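Local coordinates for protein esterase (Xanthomonas oryzae pv. oryzae, PDB 3H2G) that acts as a rice cell wall degrading esterase in bacterial pathogenesis, probably with an alpha/beta-hydrolase fold related to secretory lipases, at residues A[124-128]-A[129-133]; A[155-158]-A[159-162]; A[209-212]-A[213-217]; A[346-349]-A[350-354]. All blocks are in the same frame, centred on the assembly; numbering follows the deposited sequence.

All four contacts are local, each within one continuous run of chain, but they sit at different places round the mixed sheet. All are partly buried: contact 1 has the most buried residues, while contacts 2 and 4 include more exposed ones. Contact 1, the loop after strand 119-123, is held by backbone turn bonds and side-chain hydroxyls. Contacts 2, 3 and 4 are helical and rest on i to i+4 bonds. Contact 2, its centre about 24 Å from the centre of the chain, presses an apolar side on strands. Contact 3 begins a helix and adds charged partners. Contact 4 packs on strands 328-332 and 359-363, and touches contact 3, Ala210 CB lying 4.1 Å from Thr346 CG2.

Contact 1: A[124-128]-A[129-133]; sequences DYLGL and GKSNY
Ser131 reaches back to Gly127 with its hydroxyl: Gly127 N donates to Ser131 OG over 3.0 Å, at an N-H...O angle of 165°. The oxygen gets there because chi1 is 175°, which swings OG opposite the serine's own N and beside its carbonyl carbon. Tyr133 N also donates to Ser131 OG (3.2 Å), closing an ST turn, and the same hydroxyl bonds to Thr62 O, so three partners fix its rotation. Two beta turns run in series here, type II from Tyr125 to Leu128 and type II' from Leu128 to Ser131, in the loop that leaves strand 119-123 of the alpha/beta-hydrolase sheet. The second turn is closed by Ser131 N to Leu128 O (3.1 Å), with the donor well above the carbonyl plane. The place a CB would take is blocked at Gly127 by the preceding carbonyl O, and at Gly129 by Asp124 OD2 and Leu128 O. Leu126 sets CD1 over one face of the Tyr133 ring, 4.1 Å from its centroid and 10° off the normal, a CH-pi contact. The Tyr133 hydroxyl bonds to Glu59 and to Val56 N. A water lies 2.7 Å from Gly127 O and 2.9 Å from Tyr133 O, bridging the two carbonyls.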
ATOM      1  N   ASP A 124       5.506   2.616  -7.783  1.00  5.66           N
ATOM      2  CA  ASP A 124       5.644   3.734  -6.862  1.00  5.86           C
ATOM      3  C   ASP A 124       4.309   4.474  -6.805  1.00  6.12           C
ATOM      4  O   ASP A 124       4.112   5.347  -5.962  1.00  5.72           O
ATOM      5  CB  ASP A 124       6.764   4.679  -7.308  1.00  5.93           C
ATOM      6  CG  ASP A 124       8.143   4.110  -7.027  1.00  5.94           C
ATOM      7  OD1 ASP A 124       8.350   3.599  -5.905  1.00  5.10           O
ATOM      8  OD2 ASP A 124       9.018   4.177  -7.914  1.00  6.78           O
ATOM      9  N   TYR A 125       3.396   4.094  -7.702  1.00  6.45           N
ATOM     10  CA  TYR A 125       2.052   4.679  -7.807  1.00  5.15           C
ATOM     11  C   TYR A 125       2.039   5.940  -8.666  1.00  6.18           C
ATOM     12  O   TYR A 125       3.073   6.568  -8.878  1.00  5.86           O
ATOM     13  CB  TYR A 125       1.484   5.059  -6.431  1.00  4.86           C
ATOM     14  CG  TYR A 125       1.277   3.932  -5.441  1.00  5.15           C
ATOM     15  CD1 TYR A 125       1.104   4.213  -4.085  1.00  4.86           C
ATOM     16  CD2 TYR A 125       1.230   2.597  -5.849  1.00  4.87           C
ATOM     17  CE1 TYR A 125       0.892   3.203  -3.159  1.00  5.90           C
ATOM     18  CE2 TYR A 125       1.013   1.569  -4.922  1.00  5.65           C
ATOM     19  CZ  TYR A 125       0.845   1.885  -3.579  1.00  5.40           C
ATOM     20  OH  TYR A 125       0.625   0.893  -2.648  1.00  6.38           O
ATOM     21  N   LEU A 126       0.856   6.312  -9.149  1.00  5.01           N
ATOM     22  CA  LEU A 126       0.713   7.520  -9.951  1.00  5.84           C
ATOM     23  C   LEU A 126       1.078   8.735  -9.102  1.00  6.11           C
ATOM     24  O   LEU A 126       0.704   8.813  -7.933  1.00  4.57           O
ATOM     25  CB  LEU A 126      -0.733   7.686 -10.433  1.00  6.53           C
ATOM     26  CG  LEU A 126      -1.284   6.817 -11.564  1.00  5.25           C
ATOM     27  CD1 LEU A 126      -2.726   7.222 -11.840  1.00  5.09           C
ATOM     28  CD2 LEU A 126      -0.446   6.999 -12.818  1.00  5.98           C
ATOM     29  N   GLY A 127       1.811   9.675  -9.689  1.00  7.10           N
ATOM     30  CA  GLY A 127       2.169  10.886  -8.970  1.00  7.08           C
ATOM     31  C   GLY A 127       3.362  10.809  -8.038  1.00  6.64           C
ATOM     32  O   GLY A 127       3.716  11.808  -7.415  1.00  7.35           O
ATOM     33  N   LEU A 128       3.981   9.638  -7.936  1.00  4.97           N
ATOM     34  CA  LEU A 128       5.141   9.464  -7.065  1.00  4.58           C
ATOM     35  C   LEU A 128       6.306   8.888  -7.859  1.00  5.96           C
ATOM     36  O   LEU A 128       6.121   8.405  -8.974  1.00  7.60           O
ATOM     37  CB  LEU A 128       4.791   8.533  -5.901  1.00  3.51           C
ATOM     38  CG  LEU A 128       3.629   9.003  -5.020  1.00  5.02           C
ATOM     39  CD1 LEU A 128       3.260   7.906  -4.033  1.00  4.61           C
ATOM     40  CD2 LEU A 128       4.016  10.291  -4.292  1.00  4.56           C
ATOM     41  N   GLY A 129       7.504   8.935  -7.285  1.00  6.50           N
ATOM     42  CA  GLY A 129       8.664   8.418  -7.991  1.00  7.02           C
ATOM     43  C   GLY A 129       8.874   9.180  -9.287  1.00  8.96           C
ATOM     44  O   GLY A 129       8.841  10.410  -9.296  1.00  8.68           O
ATOM     45  N   LYS A 130       9.070   8.460 -10.388  1.00  8.29           N
ATOM     46  CA  LYS A 130       9.292   9.101 -11.683  1.00  9.49           C
ATOM     47  C   LYS A 130       8.013   9.341 -12.490  1.00 10.68           C
ATOM     48  O   LYS A 130       8.076   9.734 -13.655  1.00 12.93           O
ATOM     49  CB  LYS A 130      10.258   8.263 -12.521  1.00  8.56           C
ATOM     50  CG  LYS A 130      11.660   8.145 -11.949  1.00 10.71           C
ATOM     51  CD  LYS A 130      12.530   7.303 -12.875  1.00 13.31           C
ATOM     52  CE  LYS A 130      13.949   7.168 -12.357  1.00 17.34           C
ATOM     53  NZ  LYS A 130      14.790   6.352 -13.288  1.00 17.54           N
ATOM     54  N   SER A 131       6.858   9.113 -11.877  1.00  8.82           N
ATOM     55  CA  SER A 131       5.585   9.298 -12.569  1.00  8.78           C
ATOM     56  C   SER A 131       5.359  10.739 -13.021  1.00  8.72           C
ATOM     57  O   SER A 131       5.771  11.685 -12.345  1.00  8.84           O
ATOM     58  CB  SER A 131       4.428   8.869 -11.666  1.00  6.91           C
ATOM     59  OG  SER A 131       3.179   9.155 -12.271  1.00  6.49           O
ATOM     60  N   ASN A 132       4.700  10.904 -14.164  1.00  7.55           N
ATOM     61  CA  ASN A 132       4.417  12.237 -14.678  1.00  9.03           C
ATOM     62  C   ASN A 132       3.070  12.782 -14.203  1.00  8.03           C
ATOM     63  O   ASN A 132       2.663  13.869 -14.608  1.00  7.49           O
ATOM     64  CB  ASN A 132       4.471  12.253 -16.216  1.00  9.11           C
ATOM     65  CG  ASN A 132       3.406  11.378 -16.866  1.00 12.95           C
ATOM     66  OD1 ASN A 132       2.608  10.720 -16.188  1.00 11.79           O
ATOM     67  ND2 ASN A 132       3.392  11.369 -18.200  1.00 11.78           N
ATOM     68  N   TYR A 133       2.383  12.042 -13.337  1.00  8.24           N
ATOM     69  CA  TYR A 133       1.080  12.496 -12.845  1.00  7.61           C
ATOM     70  C   TYR A 133       1.233  13.679 -11.882  1.00  8.59           C
ATOM     71  O   TYR A 133       2.103  13.678 -11.015  1.00  7.44           O
ATOM     72  CB  TYR A 133       0.331  11.342 -12.166  1.00  6.23           C
ATOM     73  CG  TYR A 133      -1.121  11.243 -12.590  1.00  7.41           C
ATOM     74  CD1 TYR A 133      -1.464  11.057 -13.932  1.00  9.11           C
ATOM     75  CD2 TYR A 133      -2.152  11.346 -11.655  1.00  7.43           C
ATOM     76  CE1 TYR A 133      -2.798  10.977 -14.333  1.00  8.11           C
ATOM     77  CE2 TYR A 133      -3.491  11.267 -12.043  1.00  8.88           C
ATOM     78  CZ  TYR A 133      -3.806  11.084 -13.384  1.00  9.14           C
ATOM     79  OH  TYR A 133      -5.122  11.018 -13.772  1.00  8.95           O
TER
HETATM   80  O   HOH W   1       2.509  14.089  -8.187  1.00  6.52           O

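Contact 2: A[155-158]-A[159-162]; sequences ARSV and LQHL
Val158 and Leu162 run side by side along one flank of the helix and point the same way, with Val158 CG1 4.1 Å from Leu162 CD1. The valine brings CG1 there through chi1 of 175°, which places that methyl across from its own N and next to the carbonyl carbon. One turn earlier, Leu159 lies against the backbone of Ala155: Leu159 CG is 3.2 Å and Leu159 CD1 3.4 Å from Ala155 O. The same oxygen accepts Leu159 N at 2.8 Å with an N-H...O angle of 163°, the donor lying nearly along the C=O axis. His161 N to Ser157 O and Leu162 N to Val158 O, each 3.1 Å, repeat the i to i+4 pattern, and this helical spacing brings residues four apart onto the same flank. Gln160, extended beyond CG, lies back along the helix, and its NE2 makes a weak, doubtful bond to Arg156 O, an oxygen whose position is less certain.

Further out, strands of the central sheet receive the apolar flank. Val158 meets Leu7, Ser10 and Phe12 of strand 7-16 and Leu67 of strand 60-71; Leu159 rests on Val119 and Ile69, and Ala155 on Val121. Arg156 runs extended from CG to NE over Phe197, and its NH1 bonds to Glu196 O. The division of chemistry thus identifies residues 155-162 of the helix as amphipathic: apolar carbon faces the sheet, while the amide of Gln160 and the imidazole of His161 belong to exposed residues.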
ATOM      1  N   ALA A 155       7.350  -5.287 -15.583  1.00  4.44           N
ATOM      2  CA  ALA A 155       8.368  -6.101 -14.929  1.00  6.24           C
ATOM      3  C   ALA A 155       8.532  -7.428 -15.668  1.00  6.41           C
ATOM      4  O   ALA A 155       9.643  -7.938 -15.804  1.00  5.15           O
ATOM      5  CB  ALA A 155       7.984  -6.356 -13.471  1.00  6.77           C
ATOM      6  N   ARG A 156       7.424  -7.996 -16.139  1.00  7.31           N
ATOM      7  CA  ARG A 156       7.484  -9.258 -16.867  1.00  6.80           C
ATOM      8  C   ARG A 156       8.319  -9.118 -18.137  1.00  8.13           C
ATOM      9  O   ARG A 156       8.957 -10.077 -18.581  1.00  7.30           O
ATOM     10  CB  ARG A 156       6.070  -9.752 -17.204  1.00  6.86           C
ATOM     11  CG  ARG A 156       5.426 -10.523 -16.057  1.00  7.63           C
ATOM     12  CD  ARG A 156       4.004 -10.961 -16.387  1.00  8.38           C
ATOM     13  NE  ARG A 156       3.536 -12.013 -15.486  1.00  6.38           N
ATOM     14  CZ  ARG A 156       2.302 -12.508 -15.496  1.00  7.08           C
ATOM     15  NH1 ARG A 156       1.410 -12.045 -16.357  1.00  5.96           N
ATOM     16  NH2 ARG A 156       1.964 -13.477 -14.655  1.00  7.67           N
ATOM     17  N   SER A 157       8.312  -7.926 -18.724  1.00  6.93           N
ATOM     18  CA  SER A 157       9.100  -7.683 -19.925  1.00  8.61           C
ATOM     19  C   SER A 157      10.579  -7.673 -19.543  1.00  7.69           C
ATOM     20  O   SER A 157      11.424  -8.206 -20.267  1.00  6.75           O
ATOM     21  CB  SER A 157       8.706  -6.352 -20.565  1.00  8.86           C
ATOM     22  OG  SER A 157       7.372  -6.412 -21.037  1.00 12.33           O
ATOM     23  N   VAL A 158      10.890  -7.074 -18.397  1.00  6.97           N
ATOM     24  CA  VAL A 158      12.270  -7.037 -17.931  1.00  6.93           C
ATOM     25  C   VAL A 158      12.709  -8.473 -17.653  1.00  7.70           C
ATOM     26  O   VAL A 158      13.800  -8.891 -18.041  1.00  7.93           O
ATOM     27  CB  VAL A 158      12.413  -6.210 -16.626  1.00  5.78           C
ATOM     28  CG1 VAL A 158      13.847  -6.300 -16.102  1.00  7.49           C
ATOM     29  CG2 VAL A 158      12.041  -4.759 -16.887  1.00  6.92           C
ATOM     30  N   LEU A 159      11.842  -9.229 -16.987  1.00  7.69           N
ATOM     31  CA  LEU A 159      12.136 -10.615 -16.647  1.00  7.74           C
ATOM     32  C   LEU A 159      12.290 -11.496 -17.887  1.00  9.13           C
ATOM     33  O   LEU A 159      13.142 -12.387 -17.915  1.00  8.21           O
ATOM     34  CB  LEU A 159      11.041 -11.163 -15.729  1.00  6.20           C
ATOM     35  CG  LEU A 159      10.977 -10.441 -14.377  1.00  6.27           C
ATOM     36  CD1 LEU A 159       9.619 -10.657 -13.724  1.00  5.62           C
ATOM     37  CD2 LEU A 159      12.113 -10.940 -13.484  1.00  7.05           C
ATOM     38  N   GLN A 160      11.471 -11.247 -18.907  1.00  9.75           N
ATOM     39  CA  GLN A 160      11.546 -12.016 -20.149  1.00 12.51           C
ATOM     40  C   GLN A 160      12.902 -11.815 -20.818  1.00 13.27           C
ATOM     41  O   GLN A 160      13.529 -12.771 -21.279  1.00 13.43           O
ATOM     42  CB  GLN A 160      10.443 -11.583 -21.122  1.00 16.32           C
ATOM     43  CG  GLN A 160       9.040 -12.007 -20.728  1.00 25.78           C
ATOM     44  CD  GLN A 160       7.981 -11.491 -21.691  1.00 29.91           C
ATOM     45  OE1 GLN A 160       8.042 -11.745 -22.895  1.00 32.52           O
ATOM     46  NE2 GLN A 160       7.000 -10.765 -21.160  1.00 32.32           N
ATOM     47  N   HIS A 161      13.345 -10.564 -20.878  1.00 12.34           N
ATOM     48  CA  HIS A 161      14.624 -10.238 -21.496  1.00 13.60           C
ATOM     49  C   HIS A 161      15.783 -10.886 -20.742  1.00 12.92           C
ATOM     50  O   HIS A 161      16.758 -11.334 -21.346  1.00 12.25           O
ATOM     51  CB  HIS A 161      14.811  -8.720 -21.542  1.00 16.43           C
ATOM     52  CG  HIS A 161      16.015  -8.288 -22.317  1.00 19.51           C
ATOM     53  ND1 HIS A 161      16.259  -8.709 -23.607  1.00 19.94           N
ATOM     54  CD2 HIS A 161      17.043  -7.470 -21.989  1.00 21.08           C
ATOM     55  CE1 HIS A 161      17.386  -8.172 -24.038  1.00 20.80           C
ATOM     56  NE2 HIS A 161      17.882  -7.416 -23.075  1.00 19.66           N
ATOM     57  N   LEU A 162      15.669 -10.935 -19.419  1.00 11.53           N
ATOM     58  CA  LEU A 162      16.697 -11.540 -18.577  1.00 12.05           C
ATOM     59  C   LEU A 162      16.577 -13.056 -18.574  1.00 11.46           C
ATOM     60  O   LEU A 162      17.486 -13.759 -18.132  1.00 10.65           O
ATOM     61  CB  LEU A 162      16.561 -11.044 -17.141  1.00 12.87           C
ATOM     62  CG  LEU A 162      16.962  -9.602 -16.845  1.00 12.95           C
ATOM     63  CD1 LEU A 162      16.612  -9.277 -15.401  1.00 15.24           C
ATOM     64  CD2 LEU A 162      18.454  -9.425 -17.094  1.00 14.65           C
TER

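Contact 3: A[209-212]-A[213-217]; sequences YALE and QTFLD
The contact spans the start and most of helix 211-218, with Ala210 at the N-cap position and at the centre of an inverse gamma turn. Ala210 O receives Thr214 N at 2.9 Å, the first i to i+4 bond. Thr214 OG1 stands 2.8 Å from the same Ala210 O, since chi1 of -72° holds the hydroxyl beside its own backbone N. Phe215 N to Leu211 O (3.2 Å) and Leu216 N to Glu212 O (3.1 Å) continue the series, the latter in the carbonyl plane. Leu211 and Phe215 lie alongside each other, Leu211 CD1 3.8 Å from Phe215 CE1, while Leu211 O meets the edge of the phenyl ring in its plane. Glu212 and Leu216 are paired likewise, Glu212 CG 4.1 Å from Leu216 CD1; beyond CG the glutamate is extended, and its OE2 makes a salt bridge to Arg311. Gln213, bent at chi2, directs NE2 to Asp217 OD1 (2.8 Å), met from above the carboxylate plane; Asp217 OD2 pairs with Lys342. Asn343 OD1 accepts the N-cap N-H of Ala210. Asn318 OD1 accepts Glu212 N, and such side-chain acceptance of a first-turn N-H is typical of a helix N-terminus.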
ATOM      1  N   TYR A 209      -9.636  -1.500   4.475  1.00  3.97           N
ATOM      2  CA  TYR A 209     -10.621  -2.026   3.526  1.00  4.55           C
ATOM      3  C   TYR A 209     -11.988  -1.367   3.698  1.00  5.14           C
ATOM      4  O   TYR A 209     -12.693  -1.113   2.717  1.00  5.47           O
ATOM      5  CB  TYR A 209     -10.735  -3.546   3.688  1.00  4.87           C
ATOM      6  CG  TYR A 209      -9.396  -4.202   3.955  1.00  4.62           C
ATOM      7  CD1 TYR A 209      -8.330  -4.042   3.071  1.00  5.06           C
ATOM      8  CD2 TYR A 209      -9.170  -4.909   5.135  1.00  5.20           C
ATOM      9  CE1 TYR A 209      -7.069  -4.556   3.359  1.00  5.71           C
ATOM     10  CE2 TYR A 209      -7.913  -5.429   5.437  1.00  6.14           C
ATOM     11  CZ  TYR A 209      -6.866  -5.243   4.548  1.00  7.89           C
ATOM     12  OH  TYR A 209      -5.609  -5.696   4.871  1.00  5.96           O
ATOM     13  N   ALA A 210     -12.368  -1.116   4.947  1.00  4.66           N
ATOM     14  CA  ALA A 210     -13.626  -0.436   5.239  1.00  5.43           C
ATOM     15  C   ALA A 210     -13.166   1.010   5.401  1.00  5.62           C
ATOM     16  O   ALA A 210     -13.166   1.570   6.500  1.00  5.28           O
ATOM     17  CB  ALA A 210     -14.233  -0.967   6.536  1.00  5.09           C
ATOM     18  N   LEU A 211     -12.752   1.592   4.278  1.00  6.19           N
ATOM     19  CA  LEU A 211     -12.211   2.944   4.228  1.00  5.56           C
ATOM     20  C   LEU A 211     -13.068   4.026   4.862  1.00  4.86           C
ATOM     21  O   LEU A 211     -12.614   4.734   5.759  1.00  5.07           O
ATOM     22  CB  LEU A 211     -11.888   3.318   2.776  1.00  6.47           C
ATOM     23  CG  LEU A 211     -11.126   4.632   2.576  1.00  4.76           C
ATOM     24  CD1 LEU A 211      -9.816   4.583   3.352  1.00  5.48           C
ATOM     25  CD2 LEU A 211     -10.857   4.859   1.098  1.00  6.27           C
ATOM     26  N   GLU A 212     -14.304   4.163   4.393  1.00  4.80           N
ATOM     27  CA  GLU A 212     -15.200   5.179   4.938  1.00  4.62           C
ATOM     28  C   GLU A 212     -15.422   5.011   6.442  1.00  5.99           C
ATOM     29  O   GLU A 212     -15.308   5.973   7.206  1.00  4.90           O
ATOM     30  CB  GLU A 212     -16.548   5.139   4.211  1.00  4.52           C
ATOM     31  CG  GLU A 212     -17.613   6.026   4.846  1.00  7.37           C
ATOM     32  CD  GLU A 212     -18.991   5.794   4.257  1.00  9.00           C
ATOM     33  OE1 GLU A 212     -19.233   4.688   3.732  1.00 10.48           O
ATOM     34  OE2 GLU A 212     -19.837   6.709   4.332  1.00  8.77           O
ATOM     35  N   GLN A 213     -15.727   3.790   6.874  1.00  6.83           N
ATOM     36  CA  GLN A 213     -15.978   3.542   8.292  1.00  6.59           C
ATOM     37  C   GLN A 213     -14.730   3.765   9.146  1.00  6.57           C
ATOM     38  O   GLN A 213     -14.828   4.175  10.303  1.00  7.12           O
ATOM     39  CB  GLN A 213     -16.509   2.122   8.506  1.00  5.69           C
ATOM     40  CG  GLN A 213     -17.096   1.897   9.898  1.00  6.07           C
ATOM     41  CD  GLN A 213     -18.271   2.821  10.187  1.00  7.12           C
ATOM     42  OE1 GLN A 213     -19.238   2.868   9.427  1.00  6.21           O
ATOM     43  NE2 GLN A 213     -18.190   3.558  11.288  1.00  5.94           N
ATOM     44  N   THR A 214     -13.559   3.496   8.575  1.00  7.10           N
ATOM     45  CA  THR A 214     -12.303   3.689   9.293  1.00  7.75           C
ATOM     46  C   THR A 214     -12.125   5.164   9.655  1.00  6.50           C
ATOM     47  O   THR A 214     -11.712   5.490  10.772  1.00  5.68           O
ATOM     48  CB  THR A 214     -11.094   3.217   8.443  1.00  8.92           C
ATOM     49  OG1 THR A 214     -11.093   1.788   8.371  1.00 12.75           O
ATOM     50  CG2 THR A 214      -9.785   3.679   9.056  1.00 13.81           C
ATOM     51  N   PHE A 215     -12.436   6.051   8.712  1.00  5.54           N
ATOM     52  CA  PHE A 215     -12.321   7.489   8.954  1.00  6.12           C
ATOM     53  C   PHE A 215     -13.363   7.944   9.964  1.00  5.39           C
ATOM     54  O   PHE A 215     -13.086   8.785  10.827  1.00  6.00           O
ATOM     55  CB  PHE A 215     -12.481   8.280   7.650  1.00  4.86           C
ATOM     56  CG  PHE A 215     -11.195   8.476   6.903  1.00  7.42           C
ATOM     57  CD1 PHE A 215     -10.615   7.433   6.196  1.00  7.68           C
ATOM     58  CD2 PHE A 215     -10.540   9.703   6.944  1.00 10.04           C
ATOM     59  CE1 PHE A 215      -9.399   7.605   5.541  1.00 10.65           C
ATOM     60  CE2 PHE A 215      -9.327   9.886   6.294  1.00 10.66           C
ATOM     61  CZ  PHE A 215      -8.755   8.834   5.591  1.00  9.52           C
ATOM     62  N   LEU A 216     -14.566   7.389   9.860  1.00  3.78           N
ATOM     63  CA  LEU A 216     -15.633   7.733  10.795  1.00  5.13           C
ATOM     64  C   LEU A 216     -15.226   7.333  12.214  1.00  4.65           C
ATOM     65  O   LEU A 216     -15.344   8.122  13.151  1.00  4.14           O
ATOM     66  CB  LEU A 216     -16.934   7.011  10.417  1.00  4.62           C
ATOM     67  CG  LEU A 216     -17.666   7.484   9.158  1.00  6.90           C
ATOM     68  CD1 LEU A 216     -18.773   6.506   8.796  1.00  4.15           C
ATOM     69  CD2 LEU A 216     -18.240   8.882   9.399  1.00  4.99           C
ATOM     70  N   ASP A 217     -14.740   6.107  12.370  1.00  4.51           N
ATOM     71  CA  ASP A 217     -14.347   5.613  13.687  1.00  6.16           C
ATOM     72  C   ASP A 217     -13.252   6.416  14.389  1.00  6.17           C
ATOM     73  O   ASP A 217     -13.250   6.514  15.622  1.00  6.49           O
ATOM     74  CB  ASP A 217     -13.919   4.144  13.597  1.00  7.86           C
ATOM     75  CG  ASP A 217     -15.063   3.222  13.214  1.00 10.31           C
ATOM     76  OD1 ASP A 217     -16.232   3.661  13.273  1.00  9.75           O
ATOM     77  OD2 ASP A 217     -14.796   2.054  12.861  1.00 11.08           O
TER

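Contact 4: A[346-349]-A[350-354]; sequences TAIA and SFQQR
Ala347 and Phe351 meet on helix 342-353, the crossover helix of a beta-alpha-beta unit between strands 328-332 and 359-363. Its backbone bonds form a regular i to i+4 series. Phe351 N reaches Ala347 O at 2.8 Å, and Ser350 N, Gln352 N and Gln353 N bond in the same pattern to Thr346 O, Ile348 O and Ala349 O. Phe351 N approaches the Ala347 carbonyl almost end-on, with a C=O...N angle of 162°. Arg354 is the first residue to leave helical backbone angles, and its N makes weak bonds back to Ser350 O and Phe351 O.

Apolar contacts follow the same spacing. Ala347 CB is 3.8 Å from Phe351 CE2. Ile348 and Phe351 also reach Val359 of the sheet's edge strand, Ala347 and Ile348 touch Leu330, and Trp322 meets the Phe351 ring edge-to-face.

Among polar groups, the Ile348 methyl CG2 packs on the Gln352 amide, 3.6 Å from Gln352 CD, the two side chains crossing at a slant. Thr346 OG1 bonds to Lys342 O within the helix. The Phe351 ring, which chi1 of -61° carries beside its backbone N, has Ala347 O over one face, 3.1 Å above the plane and displaced toward the rim.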
ATOM      1  N   THR A 346     -14.477  -6.649   9.405  1.00  5.70           N
ATOM      2  CA  THR A 346     -15.602  -6.142   8.630  1.00  6.68           C
ATOM      3  C   THR A 346     -15.547  -6.713   7.213  1.00  5.51           C
ATOM      4  O   THR A 346     -16.556  -7.151   6.666  1.00  6.14           O
ATOM      5  CB  THR A 346     -15.568  -4.597   8.541  1.00  6.37           C
ATOM      6  OG1 THR A 346     -15.730  -4.039   9.852  1.00  9.78           O
ATOM      7  CG2 THR A 346     -16.681  -4.084   7.632  1.00  6.86           C
ATOM      8  N   ALA A 347     -14.359  -6.705   6.622  1.00  5.58           N
ATOM      9  CA  ALA A 347     -14.188  -7.223   5.270  1.00  6.67           C
ATOM     10  C   ALA A 347     -14.614  -8.687   5.178  1.00  7.15           C
ATOM     11  O   ALA A 347     -15.411  -9.058   4.317  1.00  7.96           O
ATOM     12  CB  ALA A 347     -12.736  -7.071   4.833  1.00  5.56           C
ATOM     13  N   ILE A 348     -14.085  -9.513   6.073  1.00  7.94           N
ATOM     14  CA  ILE A 348     -14.405 -10.936   6.073  1.00  8.05           C
ATOM     15  C   ILE A 348     -15.895 -11.198   6.261  1.00  8.53           C
ATOM     16  O   ILE A 348     -16.465 -12.066   5.602  1.00  8.06           O
ATOM     17  CB  ILE A 348     -13.580 -11.684   7.148  1.00  7.50           C
ATOM     18  CG1 ILE A 348     -12.114 -11.735   6.703  1.00  8.37           C
ATOM     19  CG2 ILE A 348     -14.109 -13.107   7.342  1.00  7.98           C
ATOM     20  CD1 ILE A 348     -11.165 -12.330   7.724  1.00  7.22           C
ATOM     21  N   ALA A 349     -16.536 -10.443   7.145  1.00  8.35           N
ATOM     22  CA  ALA A 349     -17.964 -10.627   7.359  1.00  9.58           C
ATOM     23  C   ALA A 349     -18.697 -10.329   6.049  1.00  9.61           C
ATOM     24  O   ALA A 349     -19.609 -11.059   5.658  1.00  7.44           O
ATOM     25  CB  ALA A 349     -18.456  -9.700   8.467  1.00  8.78           C
ATOM     26  N   SER A 350     -18.284  -9.263   5.369  1.00  9.62           N
ATOM     27  CA  SER A 350     -18.905  -8.873   4.105  1.00 11.42           C
ATOM     28  C   SER A 350     -18.663  -9.903   3.006  1.00 11.32           C
ATOM     29  O   SER A 350     -19.549 -10.170   2.191  1.00 11.18           O
ATOM     30  CB  SER A 350     -18.373  -7.511   3.647  1.00 12.89           C
ATOM     31  OG  SER A 350     -18.661  -6.506   4.606  1.00 21.17           O
ATOM     32  N   PHE A 351     -17.462 -10.474   2.979  1.00  9.55           N
ATOM     33  CA  PHE A 351     -17.124 -11.474   1.972  1.00  9.24           C
ATOM     34  C   PHE A 351     -17.945 -12.744   2.171  1.00 10.88           C
ATOM     35  O   PHE A 351     -18.473 -13.312   1.214  1.00 10.37           O
ATOM     36  CB  PHE A 351     -15.634 -11.825   2.031  1.00  9.26           C
ATOM     37  CG  PHE A 351     -14.715 -10.657   1.776  1.00  8.86           C
ATOM     38  CD1 PHE A 351     -15.123  -9.587   0.982  1.00  8.93           C
ATOM     39  CD2 PHE A 351     -13.428 -10.647   2.303  1.00  9.01           C
ATOM     40  CE1 PHE A 351     -14.257  -8.523   0.715  1.00  7.79           C
ATOM     41  CE2 PHE A 351     -12.554  -9.591   2.043  1.00  8.54           C
ATOM     42  CZ  PHE A 351     -12.971  -8.526   1.247  1.00  9.36           C
ATOM     43  N   GLN A 352     -18.045 -13.189   3.419  1.00 11.00           N
ATOM     44  CA  GLN A 352     -18.799 -14.398   3.730  1.00 13.60           C
ATOM     45  C   GLN A 352     -20.272 -14.226   3.377  1.00 14.49           C
ATOM     46  O   GLN A 352     -20.912 -15.153   2.880  1.00 14.78           O
ATOM     47  CB  GLN A 352     -18.635 -14.749   5.215  1.00 14.44           C
ATOM     48  CG  GLN A 352     -17.172 -14.919   5.624  1.00 15.90           C
ATOM     49  CD  GLN A 352     -16.993 -15.269   7.091  1.00 18.57           C
ATOM     50  OE1 GLN A 352     -17.654 -14.707   7.961  1.00 19.77           O
ATOM     51  NE2 GLN A 352     -16.079 -16.190   7.371  1.00 18.34           N
ATOM     52  N   GLN A 353     -20.805 -13.034   3.620  1.00 14.43           N
ATOM     53  CA  GLN A 353     -22.201 -12.759   3.307  1.00 16.26           C
ATOM     54  C   GLN A 353     -22.415 -12.858   1.801  1.00 16.28           C
ATOM     55  O   GLN A 353     -23.511 -13.185   1.339  1.00 14.61           O
ATOM     56  CB  GLN A 353     -22.591 -11.361   3.793  1.00 19.80           C
ATOM     57  CG  GLN A 353     -24.055 -11.007   3.576  1.00 23.90           C
ATOM     58  CD  GLN A 353     -25.000 -11.930   4.330  1.00 25.11           C
ATOM     59  OE1 GLN A 353     -24.905 -12.073   5.547  1.00 26.92           O
ATOM     60  NE2 GLN A 353     -25.921 -12.556   3.606  1.00 28.84           N
ATOM     61  N   ARG A 354     -21.365 -12.579   1.033  1.00 14.63           N
ATOM     62  CA  ARG A 354     -21.463 -12.640  -0.418  1.00 14.58           C
ATOM     63  C   ARG A 354     -21.061 -13.994  -0.995  1.00 13.46           C
ATOM     64  O   ARG A 354     -20.834 -14.125  -2.199  1.00 12.51           O
ATOM     65  CB  ARG A 354     -20.645 -11.509  -1.051  1.00 16.83           C
ATOM     66  CG  ARG A 354     -21.404 -10.184  -1.092  1.00 19.76           C
ATOM     67  CD  ARG A 354     -20.528  -9.014  -1.508  1.00 21.80           C
ATOM     68  NE  ARG A 354     -21.309  -7.789  -1.675  1.00 25.09           N
ATOM     69  CZ  ARG A 354     -22.025  -7.495  -2.756  1.00 26.15           C
ATOM     70  NH1 ARG A 354     -22.058  -8.332  -3.783  1.00 27.72           N
ATOM     71  NH2 ARG A 354     -22.716  -6.364  -2.810  1.00 29.97           N
TER